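Local atomic coordinates of Sodium/sialic acid symporter SiaT (Proteus mirabilis, PDB entry 5NV9), a protein that uses the inward sodium gradient to carry the sialic acid N-acetylneuraminic acid across the bacterial inner membrane, taking up two sodium ions with each sugar. Residues Y94-I97 with P98-K102; L103-S107 with A108-L112; A114-D117 with V118-L122; A253-D256 with V257-Y261; C354-S357 with D358-R362. All coordinates share one frame; numbering follows the deposited sequence.

Contact 1 of 5, residues Y94-I97 with P98-K102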
# COMPACT_ATOMS: atom_id res chain seq x y z
N TYR A 94 -15.61 -14.17 -2.75
CA TYR A 94 -16.47 -15.23 -2.35
C TYR A 94 -16.37 -15.59 -0.88
O TYR A 94 -17.38 -15.88 -0.28
CB TYR A 94 -16.24 -16.48 -3.22
CG TYR A 94 -16.77 -16.25 -4.62
CD1 TYR A 94 -18.11 -15.85 -4.82
CD2 TYR A 94 -15.95 -16.43 -5.74
CE1 TYR A 94 -18.61 -15.61 -6.09
CE2 TYR A 94 -16.45 -16.20 -7.03
CZ TYR A 94 -17.78 -15.80 -7.19
OH TYR A 94 -18.29 -15.55 -8.45
N PHE A 95 -15.18 -15.53 -0.28
CA PHE A 95 -15.04 -16.06 1.08
C PHE A 95 -14.95 -15.00 2.15
O PHE A 95 -15.34 -15.30 3.29
CB PHE A 95 -13.87 -17.01 1.16
CG PHE A 95 -14.04 -18.23 0.31
CD1 PHE A 95 -15.07 -19.12 0.57
CD2 PHE A 95 -13.18 -18.50 -0.74
CE1 PHE A 95 -15.26 -20.24 -0.23
CE2 PHE A 95 -13.34 -19.64 -1.51
CZ PHE A 95 -14.40 -20.50 -1.27
N TYR A 96 -14.43 -13.79 1.83
CA TYR A 96 -14.12 -12.78 2.89
C TYR A 96 -15.16 -11.69 2.90
O TYR A 96 -15.77 -11.43 3.91
CB TYR A 96 -12.72 -12.19 2.70
CG TYR A 96 -11.53 -13.12 3.02
CD1 TYR A 96 -11.14 -14.12 2.17
CD2 TYR A 96 -10.78 -12.93 4.19
CE1 TYR A 96 -10.06 -14.97 2.47
CE2 TYR A 96 -9.68 -13.73 4.50
CZ TYR A 96 -9.34 -14.78 3.65
OH TYR A 96 -8.26 -15.54 4.02
N ILE A 97 -15.40 -11.06 1.73
CA ILE A 97 -16.27 -9.84 1.63
C ILE A 97 -17.71 -9.97 2.21
O ILE A 97 -18.15 -9.05 2.96
CB ILE A 97 -16.25 -9.24 0.21
CG1 ILE A 97 -14.93 -8.48 0.04
CG2 ILE A 97 -17.46 -8.36 -0.06
CD1 ILE A 97 -14.63 -8.02 -1.38
N PRO A 98 -18.33 -11.14 2.06
CA PRO A 98 -19.64 -11.32 2.72
C PRO A 98 -19.64 -11.16 4.23
O PRO A 98 -20.59 -10.59 4.77
CB PRO A 98 -20.08 -12.73 2.28
CG PRO A 98 -19.32 -12.99 1.02
CD PRO A 98 -17.98 -12.31 1.23
N PHE A 99 -18.58 -11.62 4.91
CA PHE A 99 -18.50 -11.41 6.37
C PHE A 99 -18.33 -9.97 6.71
O PHE A 99 -19.04 -9.44 7.59
CB PHE A 99 -17.37 -12.23 7.00
CG PHE A 99 -17.70 -13.70 7.07
CD1 PHE A 99 -17.45 -14.53 6.01
CD2 PHE A 99 -18.28 -14.24 8.22
CE1 PHE A 99 -17.79 -15.85 6.07
CE2 PHE A 99 -18.60 -15.58 8.28
CZ PHE A 99 -18.37 -16.38 7.19
N PHE A 100 -17.44 -9.31 5.97
CA PHE A 100 -17.12 -7.91 6.21
C PHE A 100 -18.39 -7.06 6.00
O PHE A 100 -18.66 -6.14 6.78
CB PHE A 100 -15.99 -7.41 5.27
CG PHE A 100 -14.59 -7.94 5.60
CD1 PHE A 100 -14.10 -7.97 6.90
CD2 PHE A 100 -13.74 -8.37 4.59
CE1 PHE A 100 -12.79 -8.46 7.18
CE2 PHE A 100 -12.45 -8.86 4.86
CZ PHE A 100 -11.96 -8.89 6.15
N ARG A 101 -19.12 -7.32 4.92
CA ARG A 101 -20.28 -6.55 4.64
C ARG A 101 -21.41 -6.82 5.62
O ARG A 101 -22.05 -5.88 6.06
CB ARG A 101 -20.76 -6.77 3.21
CG ARG A 101 -19.81 -6.03 2.26
CD ARG A 101 -20.24 -6.11 0.81
NE ARG A 101 -21.44 -5.31 0.59
CZ ARG A 101 -21.51 -3.99 0.46
NH1 ARG A 101 -20.43 -3.19 0.54
NH2 ARG A 101 -22.68 -3.46 0.26
N LYS A 102 -21.68 -8.09 5.92
CA LYS A 102 -22.83 -8.43 6.75
C LYS A 102 -22.64 -7.99 8.18
O LYS A 102 -23.62 -7.71 8.89
CB LYS A 102 -23.10 -9.92 6.76
CG LYS A 102 -23.74 -10.38 5.47
CD LYS A 102 -23.82 -11.86 5.46
CE LYS A 102 -23.94 -12.39 4.06
NZ LYS A 102 -25.29 -12.14 3.61

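Contact 2 of 5, residues L103-S107 with A108-L112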
# COMPACT_ATOMS: atom_id res chain seq x y z
N LEU A 103 -21.39 -7.94 8.62
CA LEU A 103 -21.09 -7.42 9.95
C LEU A 103 -21.09 -5.91 9.98
O LEU A 103 -20.92 -5.37 11.04
CB LEU A 103 -19.76 -7.96 10.52
CG LEU A 103 -19.65 -9.47 10.83
CD1 LEU A 103 -18.19 -9.86 11.01
CD2 LEU A 103 -20.46 -9.92 12.03
N LYS A 104 -21.27 -5.22 8.86
CA LYS A 104 -21.29 -3.76 8.86
C LYS A 104 -20.09 -3.20 9.59
O LYS A 104 -20.19 -2.33 10.48
CB LYS A 104 -22.57 -3.23 9.49
CG LYS A 104 -23.85 -3.81 8.89
CD LYS A 104 -24.10 -3.30 7.49
CE LYS A 104 -25.52 -3.61 7.05
NZ LYS A 104 -25.56 -4.21 5.68
N ILE A 105 -18.92 -3.69 9.20
CA ILE A 105 -17.70 -3.33 9.90
C ILE A 105 -17.35 -1.88 9.63
O ILE A 105 -17.58 -1.38 8.53
CB ILE A 105 -16.52 -4.25 9.52
CG1 ILE A 105 -16.18 -4.22 8.04
CG2 ILE A 105 -16.84 -5.67 9.94
CD1 ILE A 105 -14.71 -4.11 7.76
N THR A 106 -16.78 -1.23 10.65
CA THR A 106 -15.99 -0.06 10.45
C THR A 106 -14.53 -0.52 10.28
O THR A 106 -13.90 -0.23 9.24
CB THR A 106 -16.20 0.94 11.60
OG1 THR A 106 -17.46 1.57 11.39
CG2 THR A 106 -15.11 2.02 11.64
N SER A 107 -14.04 -1.32 11.23
CA SER A 107 -12.67 -1.90 11.19
C SER A 107 -12.75 -3.39 10.81
O SER A 107 -13.55 -4.11 11.33
CB SER A 107 -12.00 -1.76 12.55
OG SER A 107 -10.77 -2.44 12.62
N ALA A 108 -11.88 -3.81 9.92
CA ALA A 108 -11.77 -5.23 9.53
C ALA A 108 -11.59 -6.19 10.70
O ALA A 108 -12.10 -7.36 10.64
CB ALA A 108 -10.62 -5.40 8.55
N TYR A 109 -10.94 -5.69 11.76
CA TYR A 109 -10.50 -6.54 12.91
C TYR A 109 -11.69 -6.92 13.82
O TYR A 109 -11.62 -7.85 14.63
CB TYR A 109 -9.29 -5.90 13.62
CG TYR A 109 -8.25 -5.57 12.58
CD1 TYR A 109 -7.70 -6.59 11.77
CD2 TYR A 109 -7.96 -4.22 12.25
CE1 TYR A 109 -6.82 -6.26 10.73
CE2 TYR A 109 -7.07 -3.90 11.22
CZ TYR A 109 -6.53 -4.91 10.43
OH TYR A 109 -5.69 -4.58 9.38
N GLU A 110 -12.81 -6.26 13.60
CA GLU A 110 -14.08 -6.65 14.25
C GLU A 110 -14.46 -8.06 13.88
O GLU A 110 -15.06 -8.75 14.68
CB GLU A 110 -15.25 -5.73 13.83
CG GLU A 110 -15.16 -4.30 14.32
CD GLU A 110 -16.14 -3.32 13.63
OE1 GLU A 110 -17.27 -3.70 13.25
OE2 GLU A 110 -15.79 -2.14 13.48
N TYR A 111 -14.17 -8.47 12.65
CA TYR A 111 -14.41 -9.86 12.27
C TYR A 111 -13.73 -10.84 13.28
O TYR A 111 -14.34 -11.86 13.65
CB TYR A 111 -13.93 -10.15 10.83
CG TYR A 111 -13.84 -11.61 10.55
CD1 TYR A 111 -14.98 -12.33 10.25
CD2 TYR A 111 -12.60 -12.30 10.66
CE1 TYR A 111 -14.91 -13.70 10.05
CE2 TYR A 111 -12.53 -13.66 10.48
CZ TYR A 111 -13.68 -14.37 10.17
OH TYR A 111 -13.63 -15.73 9.94
N LEU A 112 -12.48 -10.53 13.69
CA LEU A 112 -11.71 -11.39 14.56
C LEU A 112 -12.32 -11.53 15.96
O LEU A 112 -12.23 -12.62 16.54
CB LEU A 112 -10.25 -10.95 14.67
CG LEU A 112 -9.39 -10.95 13.38
CD1 LEU A 112 -8.00 -10.39 13.66
CD2 LEU A 112 -9.31 -12.32 12.71
O HOH W 1 -18.96 -5.73 13.23
O HOH W 2 -19.31 -2.19 13.37

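Contact 3 of 5, residues A114-D117 with V118-L122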
# COMPACT_ATOMS: atom_id res chain seq x y z
N ALA A 114 -15.68 -11.18 16.42
CA ALA A 114 -16.85 -12.00 16.10
C ALA A 114 -16.55 -13.49 15.91
O ALA A 114 -17.34 -14.32 16.30
CB ALA A 114 -17.56 -11.47 14.87
N ARG A 115 -15.41 -13.82 15.29
CA ARG A 115 -15.03 -15.20 14.97
C ARG A 115 -14.34 -15.87 16.15
O ARG A 115 -14.54 -17.08 16.38
CB ARG A 115 -14.06 -15.18 13.76
CG ARG A 115 -13.48 -16.52 13.37
CD ARG A 115 -14.60 -17.50 12.99
NE ARG A 115 -14.05 -18.77 12.62
CZ ARG A 115 -13.72 -19.72 13.49
NH1 ARG A 115 -13.94 -19.54 14.77
NH2 ARG A 115 -13.18 -20.85 13.05
N PHE A 116 -13.50 -15.09 16.86
CA PHE A 116 -12.63 -15.55 17.91
C PHE A 116 -12.91 -14.79 19.20
O PHE A 116 -13.99 -14.97 19.86
CB PHE A 116 -11.15 -15.41 17.47
CG PHE A 116 -10.77 -16.33 16.33
CD1 PHE A 116 -11.08 -17.67 16.37
CD2 PHE A 116 -10.06 -15.83 15.21
CE1 PHE A 116 -10.73 -18.52 15.31
CE2 PHE A 116 -9.69 -16.67 14.20
CZ PHE A 116 -10.04 -18.02 14.23
N ASP A 117 -12.02 -13.90 19.60
CA ASP A 117 -12.40 -12.98 20.70
C ASP A 117 -11.61 -11.67 20.58
O ASP A 117 -10.95 -11.45 19.56
CB ASP A 117 -12.23 -13.67 22.06
CG ASP A 117 -10.80 -13.95 22.39
OD1 ASP A 117 -9.91 -13.53 21.63
OD2 ASP A 117 -10.55 -14.60 23.42
N VAL A 118 -11.69 -10.81 21.60
CA VAL A 118 -11.07 -9.53 21.59
C VAL A 118 -9.54 -9.57 21.54
O VAL A 118 -8.93 -8.61 21.09
CB VAL A 118 -11.58 -8.68 22.79
CG1 VAL A 118 -10.97 -9.10 24.11
CG2 VAL A 118 -11.38 -7.21 22.53
N ARG A 119 -8.91 -10.67 21.93
CA ARG A 119 -7.44 -10.71 21.93
C ARG A 119 -6.90 -10.75 20.50
O ARG A 119 -5.85 -10.19 20.19
CB ARG A 119 -6.90 -11.90 22.81
CG ARG A 119 -7.27 -11.84 24.31
CD ARG A 119 -6.93 -13.14 25.05
NE ARG A 119 -7.79 -14.22 24.56
CZ ARG A 119 -7.68 -15.52 24.87
NH1 ARG A 119 -6.74 -15.93 25.69
NH2 ARG A 119 -8.54 -16.39 24.35
N SER A 120 -7.60 -11.45 19.62
CA SER A 120 -7.15 -11.55 18.28
C SER A 120 -7.45 -10.22 17.59
O SER A 120 -6.68 -9.81 16.73
CB SER A 120 -7.92 -12.65 17.53
OG SER A 120 -7.43 -13.95 17.84
N ARG A 121 -8.59 -9.63 17.92
CA ARG A 121 -8.95 -8.36 17.30
C ARG A 121 -7.92 -7.29 17.62
O ARG A 121 -7.42 -6.66 16.72
CB ARG A 121 -10.36 -7.95 17.72
CG ARG A 121 -10.69 -6.49 17.57
CD ARG A 121 -12.15 -6.31 17.86
NE ARG A 121 -12.58 -4.96 17.54
CZ ARG A 121 -13.77 -4.43 17.87
NH1 ARG A 121 -14.66 -5.10 18.55
NH2 ARG A 121 -14.08 -3.22 17.47
N LEU A 122 -7.57 -7.14 18.90
CA LEU A 122 -6.63 -6.14 19.32
C LEU A 122 -5.19 -6.36 18.89
O LEU A 122 -4.43 -5.36 18.60
CB LEU A 122 -6.68 -6.00 20.84
CG LEU A 122 -7.91 -5.29 21.39
CD1 LEU A 122 -7.95 -5.42 22.90
CD2 LEU A 122 -7.88 -3.83 21.01
O HOH W 3 -8.73 -15.16 19.90

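Contact 4 of 5, residues A253-D256 with V257-Y261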
# COMPACT_ATOMS: atom_id res chain seq x y z
N ALA A 253 -6.56 -8.69 5.12
CA ALA A 253 -6.20 -8.46 6.52
C ALA A 253 -5.76 -7.04 6.77
O ALA A 253 -5.43 -6.75 7.89
CB ALA A 253 -5.10 -9.44 6.95
N SER A 254 -5.82 -6.16 5.76
CA SER A 254 -5.26 -4.82 5.85
C SER A 254 -6.40 -3.81 5.71
O SER A 254 -7.08 -3.78 4.69
CB SER A 254 -4.20 -4.64 4.78
OG SER A 254 -3.47 -3.47 5.02
N GLN A 255 -6.60 -3.01 6.75
CA GLN A 255 -7.72 -2.10 6.82
C GLN A 255 -7.79 -1.08 5.69
O GLN A 255 -8.89 -0.66 5.32
CB GLN A 255 -7.71 -1.40 8.18
CG GLN A 255 -8.79 -0.30 8.35
CD GLN A 255 -10.23 -0.79 8.38
OE1 GLN A 255 -10.52 -2.00 8.28
NE2 GLN A 255 -11.17 0.16 8.41
N ASP A 256 -6.63 -0.63 5.16
CA ASP A 256 -6.65 0.40 4.09
C ASP A 256 -7.37 -0.09 2.81
O ASP A 256 -8.05 0.69 2.16
CB ASP A 256 -5.25 0.98 3.80
CG ASP A 256 -4.23 -0.08 3.37
OD1 ASP A 256 -4.32 -1.31 3.78
OD2 ASP A 256 -3.31 0.35 2.64
N VAL A 257 -7.24 -1.38 2.48
CA VAL A 257 -7.95 -1.96 1.36
C VAL A 257 -9.38 -2.44 1.74
O VAL A 257 -10.38 -2.09 1.09
CB VAL A 257 -7.09 -3.04 0.73
CG1 VAL A 257 -7.92 -3.87 -0.26
CG2 VAL A 257 -5.94 -2.40 -0.02
N VAL A 258 -9.47 -3.17 2.84
CA VAL A 258 -10.70 -3.78 3.28
C VAL A 258 -11.78 -2.75 3.49
O VAL A 258 -12.95 -2.97 3.20
CB VAL A 258 -10.52 -4.64 4.59
CG1 VAL A 258 -11.86 -5.13 5.05
CG2 VAL A 258 -9.66 -5.85 4.34
N GLN A 259 -11.40 -1.60 3.99
CA GLN A 259 -12.34 -0.46 4.09
C GLN A 259 -13.07 -0.11 2.78
O GLN A 259 -14.24 0.30 2.81
CB GLN A 259 -11.58 0.76 4.58
CG GLN A 259 -12.36 1.63 5.54
CD GLN A 259 -11.58 2.87 5.90
OE1 GLN A 259 -10.34 2.80 5.95
NE2 GLN A 259 -12.27 4.02 6.11
N ARG A 260 -12.40 -0.26 1.64
CA ARG A 260 -13.06 0.02 0.35
C ARG A 260 -14.13 -0.99 -0.02
O ARG A 260 -14.93 -0.72 -0.88
CB ARG A 260 -12.06 0.11 -0.80
CG ARG A 260 -11.44 1.46 -0.98
CD ARG A 260 -10.27 1.71 -0.06
NE ARG A 260 -9.81 3.10 -0.16
CZ ARG A 260 -9.32 3.81 0.86
NH1 ARG A 260 -9.18 3.27 2.05
NH2 ARG A 260 -8.99 5.07 0.67
N TYR A 261 -14.14 -2.17 0.62
CA TYR A 261 -15.16 -3.17 0.34
C TYR A 261 -16.53 -2.82 0.91
O TYR A 261 -17.53 -3.41 0.49
CB TYR A 261 -14.73 -4.55 0.87
CG TYR A 261 -13.36 -5.08 0.33
CD1 TYR A 261 -12.79 -4.63 -0.87
CD2 TYR A 261 -12.67 -6.06 1.05
CE1 TYR A 261 -11.56 -5.15 -1.34
CE2 TYR A 261 -11.48 -6.60 0.58
CZ TYR A 261 -10.90 -6.15 -0.58
OH TYR A 261 -9.68 -6.76 -0.94

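Contact 5 of 5, residues C354-S357 with D358-R362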
# COMPACT_ATOMS: atom_id res chain seq x y z
N CYS A 354 -9.56 2.20 12.67
CA CYS A 354 -9.16 1.18 13.63
C CYS A 354 -9.13 1.73 15.04
O CYS A 354 -9.66 1.11 15.98
CB CYS A 354 -7.77 0.64 13.26
SG CYS A 354 -7.79 -0.38 11.76
N PHE A 355 -8.51 2.90 15.23
CA PHE A 355 -8.51 3.44 16.56
C PHE A 355 -9.96 3.65 17.08
O PHE A 355 -10.27 3.28 18.22
CB PHE A 355 -7.72 4.71 16.63
CG PHE A 355 -7.54 5.23 18.03
CD1 PHE A 355 -8.50 6.00 18.60
CD2 PHE A 355 -6.39 4.90 18.76
CE1 PHE A 355 -8.32 6.52 19.88
CE2 PHE A 355 -6.22 5.38 20.05
CZ PHE A 355 -7.20 6.19 20.61
N ASN A 356 -10.83 4.21 16.23
CA ASN A 356 -12.20 4.58 16.58
C ASN A 356 -13.05 3.36 17.04
O ASN A 356 -13.76 3.41 18.08
CB ASN A 356 -12.89 5.28 15.40
CG ASN A 356 -13.91 6.32 15.83
OD1 ASN A 356 -15.11 6.04 15.94
ND2 ASN A 356 -13.43 7.52 16.14
N SER A 357 -12.96 2.28 16.27
CA SER A 357 -13.75 1.10 16.50
C SER A 357 -13.10 0.19 17.55
O SER A 357 -13.75 -0.13 18.55
CB SER A 357 -13.99 0.32 15.19
OG SER A 357 -14.69 -0.92 15.46
N ASP A 358 -11.83 -0.19 17.30
CA ASP A 358 -11.13 -1.24 18.03
C ASP A 358 -10.59 -0.75 19.38
O ASP A 358 -10.41 -1.55 20.29
CB ASP A 358 -9.95 -1.84 17.25
CG ASP A 358 -10.37 -2.41 15.89
OD1 ASP A 358 -11.45 -3.00 15.84
OD2 ASP A 358 -9.65 -2.25 14.89
N ILE A 359 -10.34 0.55 19.51
CA ILE A 359 -9.78 1.09 20.73
C ILE A 359 -10.84 1.91 21.50
O ILE A 359 -11.34 1.50 22.59
CB ILE A 359 -8.49 1.86 20.45
CG1 ILE A 359 -7.47 0.99 19.68
CG2 ILE A 359 -7.83 2.33 21.74
CD1 ILE A 359 -7.05 -0.28 20.36
N TYR A 360 -11.24 3.02 20.91
CA TYR A 360 -12.12 3.96 21.55
C TYR A 360 -13.54 3.44 21.80
O TYR A 360 -14.07 3.56 22.88
CB TYR A 360 -12.17 5.26 20.69
CG TYR A 360 -13.05 6.34 21.24
CD1 TYR A 360 -12.81 6.91 22.49
CD2 TYR A 360 -14.13 6.85 20.48
CE1 TYR A 360 -13.64 7.93 23.00
CE2 TYR A 360 -14.97 7.85 20.99
CZ TYR A 360 -14.70 8.40 22.23
OH TYR A 360 -15.54 9.40 22.72
N THR A 361 -14.16 2.86 20.81
CA THR A 361 -15.50 2.37 20.99
C THR A 361 -15.44 1.05 21.80
O THR A 361 -16.13 0.88 22.81
CB THR A 361 -16.21 2.23 19.63
OG1 THR A 361 -16.24 3.50 18.97
CG2 THR A 361 -17.60 1.74 19.81
N ARG A 362 -14.55 0.15 21.44
CA ARG A 362 -14.64 -1.18 22.01
C ARG A 362 -14.26 -1.22 23.48
O ARG A 362 -14.77 -2.02 24.26
CB ARG A 362 -13.76 -2.14 21.21
CG ARG A 362 -13.65 -3.52 21.84
CD ARG A 362 -15.02 -4.19 21.93
NE ARG A 362 -14.90 -5.53 22.46
CZ ARG A 362 -14.70 -5.83 23.75
NH1 ARG A 362 -14.62 -4.87 24.69
NH2 ARG A 362 -14.58 -7.10 24.11

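Contact 1 of 5, residues Y94-I97 with P98-K102
Ile-97 runs into Pro-98 within helix 89-102, and the backbone bonding changes at this junction. Residues Tyr-94 to Tyr-96 form a wider pi-type turn, after which the helix kinks where neither Pro-98 N nor Phe-99 N makes the regular helical bond to the carbonyl four residues back. Proline has no N-H to give; its ring instead sets CG 3.7 Å from Tyr-94 O, the carbonyl four residues back. Phe-99 N turns to Tyr-96 O at 3.0 Å, with a bent N-H...O angle of 130° and an approach from above the carbonyl plane. The same oxygen receives a weak bond from Phe-100 N at 3.4 Å. Regular bonding resumes with Arg-101 N to Ile-97 O, 2.8 Å and 165°.

The Phe-99 ring turns its edge back to the kink, placing CD1 3.5 Å from Phe-95 O. Phe-100 brings CE2 to 4.0 Å from Tyr-96 CB, at the edge of the tyrosine ring, and both residues pack on Phe-422 of helix 415-427. Ile-97 and Arg-101 lie side by side and point the same way, with CG2 of the isoleucine 3.7 Å from CD of the arginine. The arginine chain bends at its CG-CD bond (chi3 71°), and its NH1 is hydrogen-bonded to the carbonyls of Tyr-261 and Thr-264, while Ile-97 rests on helix 267-301.

At the proline kink two carbonyls lose their regular helical partners: Tyr-94 O and Phe-95 O, which an unbroken helix would pair with the nitrogens of residues 98 and 99, face carbon atoms of those residues instead.

Contact 2 of 5, residues L103-S107 with A108-L112
Glu-110 and Ser-107 form a capping box, the motif that opens the short cytoplasmic helix 110-115. Its side-chain half is the bond from Ser-107 N to Glu-110 OE2, 3.0 Å long and almost straight at 175°. The backbone of Glu-110 joins the same serine: its N-H meets Ser-107 O at 3.2 Å, closing a type I beta turn. OE2 also accepts from Thr-106 N at 3.1 Å, and both backbone donors come from the same face of the carboxylate, well above its plane. A further bond from Ser-357 OG reaches this oxygen, so OE2 is gripped by three donors.

The other carboxylate oxygen is held through water. OE1 accepts from two waters, at 2.6 Å from water 1 and 2.5 Å from water 2, which in turn donate to Leu-103 O and Lys-104 O. These carbonyls lie just past the end of helix 89-102, where Lys-104 takes positive phi in a Schellman motif; one glutamate thus ties the end of helix 89-102 to the start of the next.

Ser-107 OG stands opposite its own backbone N (chi1 173°), where it accepts a weak capping bond from Tyr-109 N and is hydrogen-bonded to Asp-358 OD2. Ile-105 CD1 packs 3.6 Å from Ala-108 N. Leu-103 CD1 approaches the edge of the Tyr-111 ring, 4.1 Å from Tyr-111 CD1 and near the ring plane.

Contact 3 of 5, residues A114-D117 with V118-L122
Arg-119 grips Asp-117 side-on in a salt bridge that converges on one oxygen: OD2 lies 2.8 Å from NH2 and 3.0 Å from NE of the arginine. Both nitrogens reach it on the syn side, and the carboxylate stands at the edge of the guanidinium, their planes 60° apart. The arginine chain bends at chi3 (-67°), which brings its guanidinium back to the aspartate.

OD1 does different work. It accepts from Arg-119 N at 3.0 Å, met from well above the carboxylate plane, and from water 3 at 2.7 Å. That water also accepts from Ser-120 OG at 2.7 Å, which links the carboxylate to the first turn of the helix. The aspartate CG sits between its backbone N and carbonyl carbon (chi1 67°), which turns the carboxylate over the helix start. There the negative charge of the Asp-117 carboxylate would probably interact favourably with the positive end of the helix dipole. Asp-117 O makes two weak bonds, each 3.4 Å, to Ser-120 N and Arg-121 N.

Packing takes over at Phe-116. Its CB comes within 4.0 Å of Ser-120 OG, and Arg-115 CG rests over the centre of one ring face. Phe-116 and Ser-120 both lean on Ala-436 of helix 433-452, whereas the guanidinium of Arg-115 is bonded to the carbonyls of Gly-425 and Ala-431.

Taken together, these bonds define an aspartate N-cap at the cytoplasmic end of helix 118-151, set in the two-residue break, Phe-116 and Asp-117, between helix 110-115 and helix 118-151.

Contact 4 of 5, residues A253-D256 with V257-Y261
Ser-254 O is gripped by two backbone nitrogens of the following turn: Val-258 N at 3.1 Å, nearly straight at 172° and in the carbonyl plane, and Val-257 N more weakly at 3.3 Å. Ser-254 occupies the N-cap of helix 255-258, yet its hydroxyl makes no capping bond; OG donates to Asp-256 OD1 at 2.6 Å, nearly in line with the C-O bond of the acceptor.

Gln-255 O takes Gln-259 N at 3.0 Å. The two glutamine side chains cross obliquely, with their amides only 11° from parallel. NE2 of Gln-255 is 3.4 Å from Gln-259 CG, but each amide has its partners on helix 328-361 and elsewhere: Gln-255 bonds to Ser-353, Ala-108 N and Thr-106 O, and Gln-259 to Ser-350, Asn-349 and Phe-39 O.

Arg-260 curls back through a bend at chi2 (83°), which brings NH1 to 2.8 Å from Asp-256 O in a weak, strongly bent bond. Its NE is hydrogen-bonded to Ser-53, and the Arg-260 side chain packs against helices 47-58 and 155-203.

All eight touching residues are buried, and Arg-260 reaches the ion site. At nearest atoms the Arg-260 side chain is about 3 Å from those of Asp-182 and Ser-346 and about 4 Å from a bound sodium ion, so the turn carrying Arg-260, just beyond helix 255-258, borders the Na3 site of the LeuT-fold transporter.

Contact 5 of 5, residues C354-S357 with D358-R362
Phe-355 offers one ring face to Ile-359 in a CH-pi contact: Ile-359 CB stands 4.2 Å from the ring centroid and only 14° off the ring normal, displaced toward the rim. The CG2 branch extends over the same face to 3.8 Å from Phe-355 CE2, the two side chains crossing at about a right angle. Tyr-360 CB comes to the ring obliquely, 4.1 Å from Phe-355 CE1. This approach is possible because Phe-355 CG lies opposite the backbone N, which swings the ring along the helix toward the next turn. The Tyr-360 ring receives Asn-356 O at its edge, near the ring plane, and both aromatic residues lean on helix 370-398.

The backbone beneath them is the cytoplasmic end of helix 328-361, where the turns widen to the pi type. Asp-358 N still makes an ordinary helical bond to Cys-354 O. One residue on, Phe-355 O accepts twice, from Ile-359 N at 3.0 Å and, more directly, from Tyr-360 N at 2.9 Å and 171°. The five-residue step repeats from Thr-361 N to Asn-356 O at 2.8 Å, and weakly from Arg-362 N to Ser-357 O.

Asn-356 O has a second donor in Thr-361 OG1, at 2.6 Å. With OG1 placed beside its own backbone N (chi1 -59°), backbone N-H and hydroxyl of Thr-361 reach the carbonyl from opposite faces of its plane. The Asp-358 carboxylate, salt-bridged to Arg-121 and hydrogen-bonded to Ser-107, joins this helix end to cytoplasmic loop 103-107 and helix 118-151. Asn-356 ND2 bonds to Lys-373 O, and Arg-362 NE forms a salt bridge with Glu-113.

How the contacts relate
Contact 2 touches all four others. Contact 1 leads into it along the chain, with Phe-100 O 3.4 Å from Ile-105 CG1. Contact 4 is joined to it by two probable hydrogen bonds, Tyr-109 OH to Ala-253 O at 2.6 Å and Ala-108 N to Gln-255 OE1 at 2.8 Å. Contacts 3 and 5 meet through a salt bridge, Arg-121 NE to Asp-358 OD1, 2.8 Å. By contrast, contacts 1 and 5 stay about 10 Å apart at nearest atoms. Contact 4 lies closest to the transport sites, its Asp-256 side chain about 7 Å from the bound sialic acid at nearest atoms, whereas contacts 1 and 3 lie away from them.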